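6-phosphogluconolactonase (Trypanosoma cruzi, PDB 6VYE) probably catalyses the hydrolysis of 6-phosphogluconolactone to 6-phosphogluconate, the second step of the pentose phosphate pathway. Local coordinates at residues A[82-87]-A[93-98]. Sequence-based numbering, arbitrary orientation.
Sequences GDERLV and ESNYNM. With PO4 (phosphate ion), chain D.
Arg85 reaches from the end of strand 77-85 across the backbone of Glu93. CB and CG of Arg85 both lie 3.5 Å from Glu93 O; the chain then bends (chi2 78°), which keeps CD against the same oxygen and brings it near Asn95 ND2. At the tip the guanidinium divides its work. Arg85 NH1 donates to Glu93 O at 2.7 Å, almost within the guanidinium plane, while Asn95 OD1 sits over one face, offset toward the rim. Arg85 NH2 bonds O4 of the phosphate ion at 3.0 Å; the ion, probably from the crystallisation liquor, is also bound by Arg206 and His173, consistent with a site for the substrate's phosphate. The setting is a strand-loop-helix connection at the C-terminal end of an inner strand of the mixed sheet, in the Rossmann-like fold of the glucosamine-6-phosphate isomerase/6-phosphogluconolactonase family. Here Glu84 grips the first turn of helix 95-104: OE1 accepts from Asn95 N at 2.8 Å and OE2 from Tyr96 N at 2.9 Å, each through a syn lone pair, while the anti lone pair of OE1 accepts from Arg85 N. These bonds fix the rotation of the buried carboxylate. Ser94, the N-cap, accepts from Asn97 N through OG and shares a water with Glu84 OE2. Asn95 ND2 returns a nearly straight bond (168°) to Asp83 O, approaching from above the carbonyl plane, while Asp83 OD2 is engaged by Ser176.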
ATOM      1  N   GLY A  82      -2.719   3.341   2.239  1.00 16.44           N
ATOM      2  CA  GLY A  82      -1.269   3.495   2.050  1.00 18.00           C
ATOM      3  C   GLY A  82      -0.971   4.845   1.434  1.00 17.71           C
ATOM      4  O   GLY A  82       0.096   5.353   1.641  1.00 15.37           O
ATOM      5  N   ASP A  83      -1.896   5.344   0.621  1.00 19.38           N
ATOM      6  CA  ASP A  83      -1.858   6.713   0.071  1.00 21.52           C
ATOM      7  C   ASP A  83      -3.275   7.161  -0.290  1.00 20.03           C
ATOM      8  O   ASP A  83      -4.228   6.319  -0.382  1.00 17.03           O
ATOM      9  CB  ASP A  83      -0.897   6.832  -1.122  1.00 22.48           C
ATOM     10  CG  ASP A  83      -1.349   6.133  -2.380  1.00 27.00           C
ATOM     11  OD1 ASP A  83      -2.092   5.122  -2.266  1.00 32.33           O
ATOM     12  OD2 ASP A  83      -0.933   6.598  -3.475  1.00 31.10           O
ATOM     13  N   GLU A  84      -3.379   8.468  -0.485  1.00 19.13           N
ATOM     14  CA  GLU A  84      -4.625   9.140  -0.894  1.00 19.68           C
ATOM     15  C   GLU A  84      -4.249  10.394  -1.679  1.00 19.98           C
ATOM     16  O   GLU A  84      -3.331  11.100  -1.238  1.00 18.25           O
ATOM     17  CB  GLU A  84      -5.468   9.517   0.327  1.00 19.23           C
ATOM     18  CG  GLU A  84      -6.829  10.072  -0.061  1.00 18.81           C
ATOM     19  CD  GLU A  84      -7.635   9.142  -0.970  1.00 18.55           C
ATOM     20  OE1 GLU A  84      -7.323   9.077  -2.212  1.00 18.97           O
ATOM     21  OE2 GLU A  84      -8.546   8.472  -0.445  1.00 14.95           O
ATOM     22  N   ARG A  85      -4.987  10.653  -2.751  1.00 21.48           N
ATOM     23  CA  ARG A  85      -4.941  11.906  -3.540  1.00 22.71           C
ATOM     24  C   ARG A  85      -5.711  12.971  -2.770  1.00 23.97           C
ATOM     25  O   ARG A  85      -6.797  12.647  -2.258  1.00 29.28           O
ATOM     26  CB  ARG A  85      -5.539  11.674  -4.924  1.00 21.40           C
ATOM     27  CG  ARG A  85      -4.651  10.814  -5.803  1.00 22.53           C
ATOM     28  CD  ARG A  85      -4.736   9.337  -5.459  1.00 22.28           C
ATOM     29  NE  ARG A  85      -4.172   8.532  -6.532  1.00 22.57           N
ATOM     30  CZ  ARG A  85      -4.774   8.271  -7.691  1.00 20.64           C
ATOM     31  NH1 ARG A  85      -5.993   8.725  -7.954  1.00 22.78           N
ATOM     32  NH2 ARG A  85      -4.142   7.555  -8.592  1.00 19.08           N
ATOM     33  N   LEU A  86      -5.151  14.169  -2.649  1.00 26.61           N
ATOM     34  CA  LEU A  86      -5.836  15.325  -2.019  1.00 28.40           C
ATOM     35  C   LEU A  86      -6.777  15.917  -3.062  1.00 28.81           C
ATOM     36  O   LEU A  86      -6.466  16.954  -3.679  1.00 29.02           O
ATOM     37  CB  LEU A  86      -4.795  16.294  -1.464  1.00 29.15           C
ATOM     38  CG  LEU A  86      -4.153  15.754  -0.188  1.00 33.81           C
ATOM     39  CD1 LEU A  86      -2.797  16.386   0.113  1.00 32.38           C
ATOM     40  CD2 LEU A  86      -5.113  15.930   0.978  1.00 36.51           C
ATOM     41  N   VAL A  87      -7.849  15.168  -3.295  1.00 29.51           N
ATOM     42  CA  VAL A  87      -9.033  15.519  -4.119  1.00 28.13           C
ATOM     43  C   VAL A  87     -10.252  15.219  -3.249  1.00 29.95           C
ATOM     44  O   VAL A  87     -10.137  14.592  -2.188  1.00 31.06           O
ATOM     45  CB  VAL A  87      -9.036  14.736  -5.442  1.00 28.16           C
ATOM     46  CG1 VAL A  87      -7.833  15.082  -6.311  1.00 29.05           C
ATOM     47  CG2 VAL A  87      -9.107  13.239  -5.228  1.00 28.40           C
ATOM     48  N   GLU A  93     -10.753  10.364  -8.661  1.00 30.39           N
ATOM     49  CA  GLU A  93      -9.316  10.153  -8.318  1.00 30.98           C
ATOM     50  C   GLU A  93      -9.122   9.822  -6.827  1.00 26.35           C
ATOM     51  O   GLU A  93      -7.945   9.694  -6.421  1.00 23.97           O
ATOM     52  CB  GLU A  93      -8.496  11.380  -8.720  1.00 35.54           C
ATOM     53  CG  GLU A  93      -8.074  11.361 -10.186  1.00 41.30           C
ATOM     54  CD  GLU A  93      -7.877  12.731 -10.831  1.00 45.74           C
ATOM     55  OE1 GLU A  93      -7.552  13.690 -10.093  1.00 46.95           O
ATOM     56  OE2 GLU A  93      -8.036  12.838 -12.090  1.00 53.02           O
ATOM     57  N   SER A  94     -10.200   9.688  -6.037  1.00 23.28           N
ATOM     58  CA  SER A  94     -10.140   9.333  -4.591  1.00 22.26           C
ATOM     59  C   SER A  94      -9.964   7.815  -4.424  1.00 20.75           C
ATOM     60  O   SER A  94     -10.820   7.070  -4.919  1.00 20.54           O
ATOM     61  CB  SER A  94     -11.352   9.829  -3.859  1.00 23.98           C
ATOM     62  OG  SER A  94     -11.424   9.289  -2.535  1.00 22.38           O
ATOM     63  N   ASN A  95      -8.914   7.358  -3.734  1.00 17.49           N
ATOM     64  CA  ASN A  95      -8.747   5.920  -3.367  1.00 17.86           C
ATOM     65  C   ASN A  95      -9.886   5.502  -2.420  1.00 17.23           C
ATOM     66  O   ASN A  95     -10.433   4.381  -2.550  1.00 17.36           O
ATOM     67  CB  ASN A  95      -7.374   5.663  -2.740  1.00 18.26           C
ATOM     68  CG  ASN A  95      -6.231   5.812  -3.735  1.00 18.05           C
ATOM     69  OD1 ASN A  95      -6.425   5.664  -4.925  1.00 20.17           O
ATOM     70  ND2 ASN A  95      -5.030   6.086  -3.264  1.00 18.25           N
ATOM     71  N   TYR A  96     -10.279   6.382  -1.511  1.00 18.66           N
ATOM     72  CA  TYR A  96     -11.395   6.112  -0.565  1.00 21.45           C
ATOM     73  C   TYR A  96     -12.707   5.900  -1.352  1.00 21.04           C
ATOM     74  O   TYR A  96     -13.411   4.882  -1.103  1.00 16.85           O
ATOM     75  CB  TYR A  96     -11.505   7.200   0.493  1.00 22.66           C
ATOM     76  CG  TYR A  96     -12.728   7.010   1.339  1.00 26.32           C
ATOM     77  CD1 TYR A  96     -12.908   5.819   2.022  1.00 27.34           C
ATOM     78  CD2 TYR A  96     -13.740   7.954   1.389  1.00 28.44           C
ATOM     79  CE1 TYR A  96     -14.047   5.584   2.764  1.00 28.93           C
ATOM     80  CE2 TYR A  96     -14.889   7.735   2.137  1.00 30.86           C
ATOM     81  CZ  TYR A  96     -15.030   6.547   2.833  1.00 31.58           C
ATOM     82  OH  TYR A  96     -16.134   6.273   3.577  1.00 37.65           O
ATOM     83  N   ASN A  97     -12.994   6.762  -2.333  1.00 20.24           N
ATOM     84  CA  ASN A  97     -14.227   6.654  -3.170  1.00 21.24           C
ATOM     85  C   ASN A  97     -14.301   5.268  -3.832  1.00 21.60           C
ATOM     86  O   ASN A  97     -15.402   4.606  -3.780  1.00 22.90           O
ATOM     87  CB  ASN A  97     -14.289   7.763  -4.221  1.00 22.89           C
ATOM     88  CG  ASN A  97     -15.534   7.674  -5.079  1.00 24.04           C
ATOM     89  OD1 ASN A  97     -16.637   7.748  -4.557  1.00 28.43           O
ATOM     90  ND2 ASN A  97     -15.363   7.492  -6.375  1.00 21.54           N
ATOM     91  N   MET A  98     -13.189   4.808  -4.412  1.00 19.16           N
ATOM     92  CA  MET A  98     -13.121   3.504  -5.126  1.00 20.73           C
ATOM     93  C   MET A  98     -13.314   2.346  -4.124  1.00 19.37           C
ATOM     94  O   MET A  98     -14.129   1.439  -4.393  1.00 19.83           O
ATOM     95  CB  MET A  98     -11.786   3.379  -5.878  1.00 22.16           C
ATOM     96  CG  MET A  98     -11.576   2.031  -6.556  1.00 24.35           C
ATOM     97  SD  MET A  98     -10.873   0.686  -5.476  1.00 27.14           S
ATOM     98  CE  MET A  98      -9.114   1.010  -5.597  1.00 28.50           C
TER
HETATM   99  P   PO4 D 302      -0.335   6.601  -8.992  1.00 33.15           P
HETATM  100  O1  PO4 D 302       0.354   6.564  -7.597  1.00 36.11           O
HETATM  101  O2  PO4 D 302      -1.140   5.355  -9.183  1.00 35.10           O
HETATM  102  O3  PO4 D 302       0.683   6.636 -10.107  1.00 36.63           O
HETATM  103  O4  PO4 D 302      -1.195   7.857  -9.068  1.00 35.92           O
HETATM  104  O   HOH W   1     -10.811  10.346   0.069  1.00 21.24           O